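Local coordinates for protein carbonic anhydrase (Porphyridium purpureum, PDB 1DDZ) that probably catalyses the reversible hydration of carbon dioxide to hydrogencarbonate and a proton, as a zinc-dependent beta-class carbonic anhydrase, at residues A45-M50 with E56-L61; P67-I72 with A290-V295; E91-R96 with L113-Q118; Q464-G469 with G473-M478. All blocks are in the same frame, centred on the assembly; numbering follows the deposited sequence.

Contact 1: residues A45-M50 with E56-L61; sequences AWRQEM and EFFNRL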
# COMPACT_ATOMS: atom_id res chain seq x y z
N ALA A 45 -31.51 -15.47 -16.32
CA ALA A 45 -32.82 -15.47 -15.67
C ALA A 45 -33.16 -14.05 -15.19
O ALA A 45 -34.27 -13.56 -15.39
CB ALA A 45 -32.81 -16.43 -14.50
N TRP A 46 -32.17 -13.38 -14.61
CA TRP A 46 -32.32 -12.02 -14.11
C TRP A 46 -32.68 -11.06 -15.24
O TRP A 46 -33.63 -10.29 -15.12
CB TRP A 46 -31.04 -11.58 -13.42
CG TRP A 46 -30.97 -10.11 -13.14
CD1 TRP A 46 -31.70 -9.43 -12.22
CD2 TRP A 46 -30.13 -9.15 -13.78
NE1 TRP A 46 -31.36 -8.10 -12.24
CE2 TRP A 46 -30.39 -7.90 -13.19
CE3 TRP A 46 -29.17 -9.22 -14.81
CZ2 TRP A 46 -29.73 -6.73 -13.58
CZ3 TRP A 46 -28.51 -8.06 -15.19
CH2 TRP A 46 -28.80 -6.83 -14.58
N ARG A 47 -31.90 -11.09 -16.33
CA ARG A 47 -32.15 -10.22 -17.48
C ARG A 47 -33.57 -10.41 -17.99
O ARG A 47 -34.26 -9.43 -18.27
CB ARG A 47 -31.20 -10.54 -18.63
CG ARG A 47 -29.74 -10.41 -18.31
CD ARG A 47 -28.93 -10.83 -19.51
NE ARG A 47 -29.17 -9.92 -20.62
CZ ARG A 47 -29.83 -10.22 -21.74
NH1 ARG A 47 -30.33 -11.44 -21.92
NH2 ARG A 47 -29.99 -9.29 -22.67
N GLN A 48 -33.99 -11.66 -18.09
CA GLN A 48 -35.32 -11.97 -18.57
C GLN A 48 -36.37 -11.38 -17.66
O GLN A 48 -37.24 -10.66 -18.11
CB GLN A 48 -35.52 -13.47 -18.72
CG GLN A 48 -34.87 -14.02 -19.98
CD GLN A 48 -35.02 -13.08 -21.17
OE1 GLN A 48 -34.02 -12.64 -21.76
NE2 GLN A 48 -36.24 -12.74 -21.52
N GLU A 49 -36.27 -11.66 -16.36
CA GLU A 49 -37.22 -11.13 -15.40
C GLU A 49 -37.25 -9.61 -15.44
O GLU A 49 -38.32 -9.01 -15.38
CB GLU A 49 -36.89 -11.63 -13.99
CG GLU A 49 -37.95 -11.28 -12.94
CD GLU A 49 -39.38 -11.59 -13.40
OE1 GLU A 49 -40.13 -10.63 -13.68
OE2 GLU A 49 -39.75 -12.79 -13.48
N MET A 50 -36.09 -8.98 -15.60
CA MET A 50 -36.02 -7.52 -15.66
C MET A 50 -36.72 -6.98 -16.90
O MET A 50 -37.50 -6.04 -16.82
CB MET A 50 -34.56 -7.05 -15.65
CG MET A 50 -33.83 -7.29 -14.33
SD MET A 50 -34.69 -6.55 -12.93
CE MET A 50 -35.61 -8.00 -12.27
N GLU A 56 -37.66 -1.44 -20.76
CA GLU A 56 -36.70 -0.35 -20.88
C GLU A 56 -35.63 -0.45 -19.81
O GLU A 56 -34.80 0.44 -19.69
CB GLU A 56 -37.40 1.01 -20.73
CG GLU A 56 -38.36 1.38 -21.86
CD GLU A 56 -37.68 1.50 -23.22
OE1 GLU A 56 -36.72 2.29 -23.35
OE2 GLU A 56 -38.11 0.80 -24.16
N PHE A 57 -35.66 -1.55 -19.06
CA PHE A 57 -34.72 -1.78 -17.96
C PHE A 57 -33.25 -1.49 -18.26
O PHE A 57 -32.61 -0.69 -17.59
CB PHE A 57 -34.85 -3.20 -17.41
CG PHE A 57 -34.05 -3.42 -16.17
CD1 PHE A 57 -34.57 -3.08 -14.92
CD2 PHE A 57 -32.75 -3.92 -16.24
CE1 PHE A 57 -33.81 -3.24 -13.75
CE2 PHE A 57 -31.97 -4.08 -15.08
CZ PHE A 57 -32.51 -3.74 -13.84
N PHE A 58 -32.71 -2.13 -19.28
CA PHE A 58 -31.31 -1.91 -19.61
C PHE A 58 -31.04 -0.60 -20.30
O PHE A 58 -30.01 0.02 -20.07
CB PHE A 58 -30.74 -3.11 -20.37
CG PHE A 58 -30.70 -4.36 -19.53
CD1 PHE A 58 -31.68 -5.33 -19.66
CD2 PHE A 58 -29.74 -4.52 -18.54
CE1 PHE A 58 -31.72 -6.44 -18.80
CE2 PHE A 58 -29.76 -5.61 -17.69
CZ PHE A 58 -30.75 -6.58 -17.82
N ASN A 59 -32.02 -0.11 -21.07
CA ASN A 59 -31.87 1.18 -21.76
C ASN A 59 -31.70 2.29 -20.74
O ASN A 59 -30.89 3.19 -20.92
CB ASN A 59 -33.09 1.48 -22.64
CG ASN A 59 -33.17 0.57 -23.86
OD1 ASN A 59 -32.16 0.24 -24.48
ND2 ASN A 59 -34.38 0.17 -24.22
N ARG A 60 -32.45 2.20 -19.65
CA ARG A 60 -32.36 3.20 -18.59
C ARG A 60 -31.03 3.01 -17.87
O ARG A 60 -30.28 3.98 -17.69
CB ARG A 60 -33.53 3.04 -17.62
CG ARG A 60 -33.66 4.16 -16.59
CD ARG A 60 -34.76 3.84 -15.60
NE ARG A 60 -36.02 3.59 -16.30
CZ ARG A 60 -36.68 2.43 -16.28
NH1 ARG A 60 -36.21 1.40 -15.58
NH2 ARG A 60 -37.78 2.30 -16.99
N LEU A 61 -30.70 1.77 -17.53
CA LEU A 61 -29.45 1.42 -16.84
C LEU A 61 -28.26 1.96 -17.61
O LEU A 61 -27.44 2.70 -17.08
CB LEU A 61 -29.32 -0.10 -16.74
CG LEU A 61 -28.33 -0.71 -15.75
CD1 LEU A 61 -28.93 -0.69 -14.34
CD2 LEU A 61 -28.06 -2.14 -16.17

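Contact 2: residues P67-I72 with A290-V295; sequences PEYLWI and ANRVFV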
# COMPACT_ATOMS: atom_id res chain seq x y z
N PRO A 67 -22.60 9.63 -11.13
CA PRO A 67 -22.68 9.62 -9.68
C PRO A 67 -22.26 10.91 -9.00
O PRO A 67 -21.26 11.53 -9.37
CB PRO A 67 -21.75 8.48 -9.30
CG PRO A 67 -20.69 8.57 -10.34
CD PRO A 67 -21.51 8.74 -11.59
N GLU A 68 -23.04 11.31 -8.02
CA GLU A 68 -22.71 12.50 -7.24
C GLU A 68 -22.15 12.08 -5.88
O GLU A 68 -21.70 12.93 -5.10
CB GLU A 68 -23.94 13.37 -7.03
CG GLU A 68 -24.48 14.02 -8.29
CD GLU A 68 -25.40 15.19 -7.99
OE1 GLU A 68 -25.03 16.33 -8.37
OE2 GLU A 68 -26.46 14.98 -7.37
N TYR A 69 -22.23 10.78 -5.59
CA TYR A 69 -21.72 10.20 -4.35
C TYR A 69 -20.61 9.18 -4.53
O TYR A 69 -20.64 8.38 -5.46
CB TYR A 69 -22.82 9.48 -3.58
CG TYR A 69 -23.88 10.37 -3.00
CD1 TYR A 69 -24.98 10.75 -3.76
CD2 TYR A 69 -23.79 10.84 -1.70
CE1 TYR A 69 -25.94 11.59 -3.25
CE2 TYR A 69 -24.74 11.68 -1.18
CZ TYR A 69 -25.82 12.05 -1.96
OH TYR A 69 -26.79 12.91 -1.50
N LEU A 70 -19.63 9.24 -3.65
CA LEU A 70 -18.55 8.28 -3.57
C LEU A 70 -18.93 7.59 -2.25
O LEU A 70 -19.22 8.26 -1.25
CB LEU A 70 -17.20 8.95 -3.38
CG LEU A 70 -15.95 8.08 -3.58
CD1 LEU A 70 -14.88 8.58 -2.68
CD2 LEU A 70 -16.20 6.62 -3.35
N TRP A 71 -19.00 6.27 -2.25
CA TRP A 71 -19.34 5.51 -1.08
C TRP A 71 -18.25 4.49 -0.81
O TRP A 71 -17.94 3.64 -1.65
CB TRP A 71 -20.67 4.83 -1.30
CG TRP A 71 -21.09 3.83 -0.26
CD1 TRP A 71 -20.55 2.59 -0.03
CD2 TRP A 71 -22.27 3.91 0.56
NE1 TRP A 71 -21.32 1.90 0.86
CE2 TRP A 71 -22.38 2.68 1.24
CE3 TRP A 71 -23.24 4.88 0.76
CZ2 TRP A 71 -23.43 2.41 2.10
CZ3 TRP A 71 -24.29 4.61 1.62
CH2 TRP A 71 -24.37 3.39 2.28
N ILE A 72 -17.63 4.61 0.35
CA ILE A 72 -16.58 3.70 0.79
C ILE A 72 -17.23 2.79 1.84
O ILE A 72 -17.62 3.25 2.92
CB ILE A 72 -15.39 4.48 1.37
CG1 ILE A 72 -14.83 5.42 0.29
CG2 ILE A 72 -14.34 3.51 1.92
CD1 ILE A 72 -14.31 6.72 0.80
N ALA A 290 -30.59 14.84 9.60
CA ALA A 290 -31.71 15.41 8.85
C ALA A 290 -31.42 15.61 7.36
O ALA A 290 -32.30 16.06 6.62
CB ALA A 290 -32.14 16.71 9.48
N ASN A 291 -30.20 15.31 6.93
CA ASN A 291 -29.80 15.43 5.53
C ASN A 291 -30.63 14.51 4.62
O ASN A 291 -31.18 13.50 5.06
CB ASN A 291 -28.29 15.13 5.41
CG ASN A 291 -27.79 15.19 3.98
OD1 ASN A 291 -27.94 14.22 3.23
ND2 ASN A 291 -27.20 16.32 3.59
N ARG A 292 -30.73 14.86 3.35
CA ARG A 292 -31.51 14.08 2.39
C ARG A 292 -31.13 12.60 2.36
O ARG A 292 -31.98 11.75 2.12
CB ARG A 292 -31.47 14.71 0.99
CG ARG A 292 -30.20 14.50 0.21
CD ARG A 292 -30.25 15.26 -1.11
NE ARG A 292 -29.47 16.50 -1.05
CZ ARG A 292 -28.37 16.73 -1.77
NH1 ARG A 292 -27.92 15.80 -2.62
NH2 ARG A 292 -27.69 17.87 -1.62
N VAL A 293 -29.88 12.30 2.66
CA VAL A 293 -29.36 10.93 2.69
C VAL A 293 -30.23 10.06 3.60
O VAL A 293 -30.58 8.91 3.26
CB VAL A 293 -27.89 10.93 3.22
CG1 VAL A 293 -27.56 9.64 3.95
CG2 VAL A 293 -26.94 11.15 2.07
N PHE A 294 -30.62 10.65 4.73
CA PHE A 294 -31.43 9.95 5.71
C PHE A 294 -32.89 9.91 5.32
O PHE A 294 -33.53 8.85 5.41
CB PHE A 294 -31.21 10.58 7.10
CG PHE A 294 -29.76 10.60 7.52
CD1 PHE A 294 -28.99 11.74 7.35
CD2 PHE A 294 -29.15 9.46 8.06
CE1 PHE A 294 -27.64 11.74 7.68
CE2 PHE A 294 -27.80 9.45 8.40
CZ PHE A 294 -27.05 10.59 8.22
N VAL A 295 -33.39 11.00 4.76
CA VAL A 295 -34.79 11.02 4.37
C VAL A 295 -35.04 10.06 3.20
O VAL A 295 -36.00 9.29 3.23
CB VAL A 295 -35.31 12.48 4.13
CG1 VAL A 295 -34.49 13.19 3.11
CG2 VAL A 295 -36.76 12.48 3.72
O HOH W 1 -25.98 14.61 0.48

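Contact 3: residues E91-R96 with L113-Q118; sequences EVFVHR and LQYAVQ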
# COMPACT_ATOMS: atom_id res chain seq x y z
N GLU A 91 -25.61 5.32 -9.77
CA GLU A 91 -25.62 6.70 -9.32
C GLU A 91 -24.71 6.89 -8.11
O GLU A 91 -24.50 8.01 -7.64
CB GLU A 91 -27.03 7.20 -9.07
CG GLU A 91 -27.31 8.46 -9.85
CD GLU A 91 -28.59 8.39 -10.64
OE1 GLU A 91 -29.54 9.08 -10.24
OE2 GLU A 91 -28.65 7.65 -11.64
N VAL A 92 -24.13 5.80 -7.64
CA VAL A 92 -23.20 5.84 -6.52
C VAL A 92 -21.91 5.13 -6.92
O VAL A 92 -21.95 4.00 -7.34
CB VAL A 92 -23.77 5.13 -5.29
CG1 VAL A 92 -22.81 5.30 -4.10
CG2 VAL A 92 -25.13 5.71 -4.94
N PHE A 93 -20.79 5.83 -6.82
CA PHE A 93 -19.46 5.29 -7.13
C PHE A 93 -19.02 4.53 -5.86
O PHE A 93 -18.84 5.14 -4.81
CB PHE A 93 -18.51 6.44 -7.41
CG PHE A 93 -17.29 6.06 -8.16
CD1 PHE A 93 -17.38 5.55 -9.45
CD2 PHE A 93 -16.03 6.24 -7.60
CE1 PHE A 93 -16.24 5.23 -10.15
CE2 PHE A 93 -14.88 5.92 -8.31
CZ PHE A 93 -14.99 5.42 -9.58
N VAL A 94 -18.81 3.23 -5.97
CA VAL A 94 -18.50 2.40 -4.80
C VAL A 94 -17.11 1.81 -4.66
O VAL A 94 -16.54 1.29 -5.61
CB VAL A 94 -19.50 1.22 -4.71
CG1 VAL A 94 -19.26 0.41 -3.48
CG2 VAL A 94 -20.94 1.71 -4.73
N HIS A 95 -16.59 1.89 -3.44
CA HIS A 95 -15.30 1.29 -3.10
C HIS A 95 -15.64 0.39 -1.91
O HIS A 95 -16.42 0.79 -1.04
CB HIS A 95 -14.27 2.35 -2.69
CG HIS A 95 -12.94 1.80 -2.29
ND1 HIS A 95 -12.29 0.81 -3.00
CD2 HIS A 95 -12.09 2.14 -1.29
CE1 HIS A 95 -11.11 0.57 -2.46
NE2 HIS A 95 -10.97 1.36 -1.42
N ARG A 96 -15.16 -0.85 -1.94
CA ARG A 96 -15.41 -1.77 -0.84
C ARG A 96 -14.15 -2.51 -0.48
O ARG A 96 -13.41 -2.98 -1.36
CB ARG A 96 -16.49 -2.78 -1.18
CG ARG A 96 -17.83 -2.17 -1.33
CD ARG A 96 -18.88 -3.21 -1.37
NE ARG A 96 -20.18 -2.60 -1.57
CZ ARG A 96 -20.88 -1.95 -0.64
NH1 ARG A 96 -20.41 -1.84 0.60
NH2 ARG A 96 -22.02 -1.37 -0.96
N LEU A 113 -10.73 7.59 -4.55
CA LEU A 113 -11.04 8.94 -4.05
C LEU A 113 -10.69 10.03 -5.09
O LEU A 113 -11.52 10.87 -5.41
CB LEU A 113 -10.20 9.22 -2.78
CG LEU A 113 -10.77 10.00 -1.59
CD1 LEU A 113 -9.62 10.74 -0.85
CD2 LEU A 113 -11.86 10.95 -1.98
N GLN A 114 -9.45 10.02 -5.58
CA GLN A 114 -9.02 10.99 -6.55
C GLN A 114 -9.83 10.91 -7.84
O GLN A 114 -10.19 11.94 -8.41
CB GLN A 114 -7.53 10.87 -6.82
CG GLN A 114 -7.02 12.05 -7.65
CD GLN A 114 -5.52 12.15 -7.69
OE1 GLN A 114 -4.84 11.19 -8.05
NE2 GLN A 114 -5.00 13.31 -7.35
N TYR A 115 -10.15 9.70 -8.28
CA TYR A 115 -10.94 9.53 -9.50
C TYR A 115 -12.32 10.16 -9.25
O TYR A 115 -12.77 11.00 -10.03
CB TYR A 115 -11.09 8.05 -9.85
CG TYR A 115 -11.76 7.80 -11.17
CD1 TYR A 115 -11.03 7.85 -12.36
CD2 TYR A 115 -13.12 7.49 -11.25
CE1 TYR A 115 -11.63 7.60 -13.60
CE2 TYR A 115 -13.74 7.24 -12.47
CZ TYR A 115 -12.99 7.30 -13.65
OH TYR A 115 -13.58 7.05 -14.88
N ALA A 116 -12.96 9.80 -8.14
CA ALA A 116 -14.27 10.34 -7.78
C ALA A 116 -14.26 11.87 -7.67
O ALA A 116 -15.15 12.54 -8.19
CB ALA A 116 -14.74 9.73 -6.44
N VAL A 117 -13.24 12.42 -7.02
CA VAL A 117 -13.15 13.87 -6.84
C VAL A 117 -12.67 14.68 -8.06
O VAL A 117 -13.29 15.68 -8.41
CB VAL A 117 -12.27 14.20 -5.59
CG1 VAL A 117 -12.10 15.72 -5.44
CG2 VAL A 117 -12.91 13.59 -4.32
N GLN A 118 -11.58 14.26 -8.68
CA GLN A 118 -11.06 14.98 -9.84
C GLN A 118 -11.68 14.57 -11.16
O GLN A 118 -11.97 15.41 -12.00
CB GLN A 118 -9.53 14.86 -9.94
CG GLN A 118 -8.71 15.92 -9.19
CD GLN A 118 -8.16 15.36 -7.88
OE1 GLN A 118 -8.78 14.51 -7.26
NE2 GLN A 118 -6.97 15.80 -7.49

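Contact 4: residues Q464-G469 with G473-M478; sequences QGVVYG and GKLRDM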
# COMPACT_ATOMS: atom_id res chain seq x y z
N GLN A 464 -13.21 -17.34 -11.86
CA GLN A 464 -13.96 -17.01 -13.07
C GLN A 464 -13.73 -15.56 -13.53
O GLN A 464 -13.63 -14.63 -12.72
CB GLN A 464 -15.45 -17.26 -12.80
CG GLN A 464 -16.43 -16.74 -13.83
CD GLN A 464 -16.53 -17.62 -15.07
OE1 GLN A 464 -16.09 -17.23 -16.16
NE2 GLN A 464 -17.12 -18.77 -14.92
N GLY A 465 -13.61 -15.39 -14.84
CA GLY A 465 -13.42 -14.08 -15.45
C GLY A 465 -14.72 -13.78 -16.19
O GLY A 465 -15.27 -14.66 -16.87
N VAL A 466 -15.19 -12.54 -16.11
CA VAL A 466 -16.48 -12.19 -16.69
C VAL A 466 -16.47 -10.72 -17.13
O VAL A 466 -15.63 -9.95 -16.67
CB VAL A 466 -17.57 -12.49 -15.56
CG1 VAL A 466 -18.17 -11.24 -14.98
CG2 VAL A 466 -18.59 -13.50 -16.02
N VAL A 467 -17.29 -10.36 -18.11
CA VAL A 467 -17.37 -8.96 -18.58
C VAL A 467 -18.78 -8.73 -19.11
O VAL A 467 -19.46 -9.68 -19.46
CB VAL A 467 -16.36 -8.63 -19.72
CG1 VAL A 467 -16.82 -9.24 -21.06
CG2 VAL A 467 -16.21 -7.12 -19.88
N TYR A 468 -19.25 -7.49 -19.12
CA TYR A 468 -20.59 -7.24 -19.63
C TYR A 468 -20.73 -5.81 -20.06
O TYR A 468 -19.88 -4.97 -19.73
CB TYR A 468 -21.65 -7.55 -18.57
CG TYR A 468 -21.73 -6.53 -17.46
CD1 TYR A 468 -22.65 -5.49 -17.49
CD2 TYR A 468 -20.88 -6.62 -16.36
CE1 TYR A 468 -22.72 -4.54 -16.46
CE2 TYR A 468 -20.95 -5.69 -15.33
CZ TYR A 468 -21.87 -4.66 -15.38
OH TYR A 468 -21.94 -3.77 -14.33
N GLY A 469 -21.77 -5.55 -20.85
CA GLY A 469 -22.07 -4.21 -21.31
C GLY A 469 -23.37 -3.87 -20.61
O GLY A 469 -24.27 -4.70 -20.57
N GLY A 473 -26.65 -6.06 -19.90
CA GLY A 473 -26.46 -6.76 -18.63
C GLY A 473 -26.17 -8.24 -18.75
O GLY A 473 -26.35 -8.99 -17.81
N LYS A 474 -25.67 -8.66 -19.90
CA LYS A 474 -25.37 -10.05 -20.13
C LYS A 474 -23.91 -10.30 -19.80
O LYS A 474 -23.03 -9.62 -20.31
CB LYS A 474 -25.65 -10.41 -21.61
CG LYS A 474 -25.44 -11.87 -21.95
CD LYS A 474 -25.17 -12.06 -23.43
CE LYS A 474 -26.35 -11.64 -24.29
NZ LYS A 474 -27.55 -12.49 -24.03
N LEU A 475 -23.65 -11.27 -18.93
CA LEU A 475 -22.28 -11.62 -18.56
C LEU A 475 -21.63 -12.46 -19.68
O LEU A 475 -22.19 -13.45 -20.16
CB LEU A 475 -22.25 -12.39 -17.23
CG LEU A 475 -22.58 -11.65 -15.93
CD1 LEU A 475 -22.58 -12.66 -14.81
CD2 LEU A 475 -21.58 -10.55 -15.67
N ARG A 476 -20.43 -12.08 -20.05
CA ARG A 476 -19.67 -12.76 -21.09
C ARG A 476 -18.43 -13.41 -20.47
O ARG A 476 -17.70 -12.79 -19.67
CB ARG A 476 -19.31 -11.74 -22.18
CG ARG A 476 -20.59 -11.16 -22.80
CD ARG A 476 -20.29 -10.10 -23.80
NE ARG A 476 -21.51 -9.51 -24.31
CZ ARG A 476 -22.28 -10.08 -25.24
NH1 ARG A 476 -21.97 -11.26 -25.76
NH2 ARG A 476 -23.35 -9.44 -25.69
N ASP A 477 -18.21 -14.67 -20.82
CA ASP A 477 -17.12 -15.45 -20.27
C ASP A 477 -15.76 -15.03 -20.75
O ASP A 477 -15.55 -14.86 -21.93
CB ASP A 477 -17.36 -16.92 -20.60
CG ASP A 477 -16.51 -17.88 -19.78
OD1 ASP A 477 -15.68 -17.43 -18.96
OD2 ASP A 477 -16.70 -19.10 -19.94
N MET A 478 -14.85 -14.78 -19.80
CA MET A 478 -13.49 -14.40 -20.14
C MET A 478 -12.57 -15.56 -19.81
O MET A 478 -11.37 -15.52 -20.06
CB MET A 478 -13.05 -13.14 -19.38
CG MET A 478 -13.77 -11.85 -19.79
SD MET A 478 -13.40 -11.31 -21.47
CE MET A 478 -14.82 -11.98 -22.33
O HOH W 2 -22.71 -7.80 -22.23

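Contact 1: residues A45-M50 with E56-L61
Trp46, Phe57 and Phe58 form an aromatic cluster, with Met50 joined to it by a Met-aromatic contact, in the corner between helix 38-53 and helix 57-62. The two short segments run almost perpendicular, at 98°, and their axes come no closer than 11.3 Å, a gap bridged by the side chains. Phe58 turns an edge of its ring toward the face of the Trp46 six-membered ring in an offset edge-to-face pair, planes at 86°; its CE2 lies 3.5 Å from Trp46 CH2. Holding CG of Trp46 anti to the backbone N (chi1 167°) brings the far end of the indole to the second helix. Phe57 stands across the same indole at about a right angle, with CE2 3.8 Å from Trp46 CZ2. Its own ring face is occupied by Met50, whose chain, bent at chi2 and chi3, passes obliquely across the ring with CB and SD both over it. Met50 CG also rests on one face of Trp46. Arg47 lends its aliphatic part: CG crosses the end of Phe58, 4.0 Å from CZ, while its polar end turns elsewhere, NE to the backbone O of Asp472 and NH1 to Glu44. No hydrogen bond links the two segments, and the corner is held by apolar contact. Met50 CB is 3.8 Å from the Phe57 centroid, and Met50 SD is 3.5 Å from Phe57 CE1.

Contact 2: residues P67-I72 with A290-V295
The Tyr69 ring and the Arg292 guanidinium meet obliquely, their planes 73° apart, with Tyr69 OH 3.3 Å from Arg292 NH1. Over the centre of one face of the Arg292 guanidinium sits a water. The Tyr69 ring meets the ring of His124 from the neighbouring strand 124-130, and Val293 brings CG2 to within 4.0 Å of Tyr69 CE2. Tyr69 reaches across from its strand with CG anti to the carbonyl carbon (chi1 -69°). Arg292 has a first torsion that sets CG between the backbone N and carbonyl carbon, and a bend further out, at chi3, folds its end back to the tyrosine hydroxyl. That hydroxyl, Tyr69 OH, is 2.7 Å from the water O, which in turn gives a weak hydrogen bond to Asn291 OD1 at 3.4 Å. The same OD1 takes a nearly straight bond from Val293 N (2.8 Å, 172°), so a single amide oxygen both caps the helix and receives the water. Val293 also packs against Leu85 and Leu221. This is a side-chain N-cap: Asn291 starts helix 292-307, whose first turn docks on strand 69-74 of the mixed five-stranded sheet in a beta-class carbonic anhydrase fold, joining parts of the chain more than 200 residues apart.

Contact 3: residues E91-R96 with L113-Q118
Tyr115 and Ala116 of helix 107-119 receive Phe93 of strand 92-97 inside a beta-alpha-beta crossover, in which the helix links strand 92-97 to the parallel strand 124-130. Leu113, at the start of the segment, points away from the strand segment and packs on Leu70 of the strand between those two. Gln114 faces elsewhere and takes backbone N-H groups of Leu401 and Ile402 on its OE1. Tyr115 makes the main contact: with CG anti to the backbone N (chi1 -173°), its ring runs nearly parallel to that of Phe93, planes at 22°, but is slid aside so that the two barely overlap, centroids 5.5 Å apart. They meet closely where Tyr115 CD2 lies 3.3 Å from Phe93 CZ. The Phe93 side chain also touches Asp330, a ligand of the second zinc ion, and lies about 6 Å from a bound zinc ion. With an alanine at Phe93, a gap would probably open beside Tyr115, which would keep its stack with Tyr119 but lose this second ring, and Asp330 would lose an apolar neighbour. Ala116, next along, is small enough for the ring to come in beside it, its CB 3.9 Å from Phe93 CD2.

Contact 4: residues Q464-G469 with G473-M478
Val467 and Arg476 satisfy each other's backbone: Val467 N donates to Arg476 O at 2.9 Å and Arg476 N returns to Val467 O at 2.7 Å, a hydrogen-bonded antiparallel pair. Beyond it, Val466 and Asp477 form a non-hydrogen-bonded pair, the backbone of Val466 bonding instead to Val381 and Gly383 of strand 378-384. Met478 N is bound by Gly465 O at 3.0 Å, from well above the carbonyl plane (59°). At the turn end Gly473 N, in a residue with positive phi, donates to Gly469 O at 2.8 Å. One water closes the gap there: it accepts from Gly469 N and, at 2.9 Å, from Arg476 NE, and donates to Lys474 O at 2.7 Å. The Arg476 chain, extended from CG to NE, reaches that water; its NH1 goes to Ala32 O and NH2 makes a salt bridge with Asp472. Asp477 OD1 accepts from Gly479 N, and Asn43 serves both Gly473 O and Leu475 N. Apolar groups fill the faces: Val466 CG1 meets Leu475 CD2, and the bent Met478 chain sets CE 3.6 Å from Val467 CG1. Replacing Met478 by an alanine would remove that thioether and is likely to open a gap beside Val467 and Val438 of helix 426-447, costing each an apolar neighbour. The arrangement is a beta hairpin at the antiparallel edge of the five-stranded sheet, and the side chain of Tyr468 comes, at its nearest atoms, about 4 Å from that of His384, a ligand of the second zinc ion.

Contacts 1, 2 and 4 come in series along the chain, and contact 3 lies within the span that contact 2 bridges. Contacts 2 and 3 share a sheet, strands 69-74 and 92-97 being neighbours in it; their centres are about 13 Å apart, and Trp71 probably hydrogen-bonds to Phe93 and His95. Contact 4 belongs to the other five-stranded sheet, about 23 Å from contact 3 between centres. Contact 1, about 16 Å from contact 4 between centres, touches it through Trp46, Arg47 and Phe58 against Gly473. The N-terminal helices thus pack on the hairpin of the second sheet, while helix 292-307 packs on the first, which is consistent with two interlocked carbonic anhydrase halves.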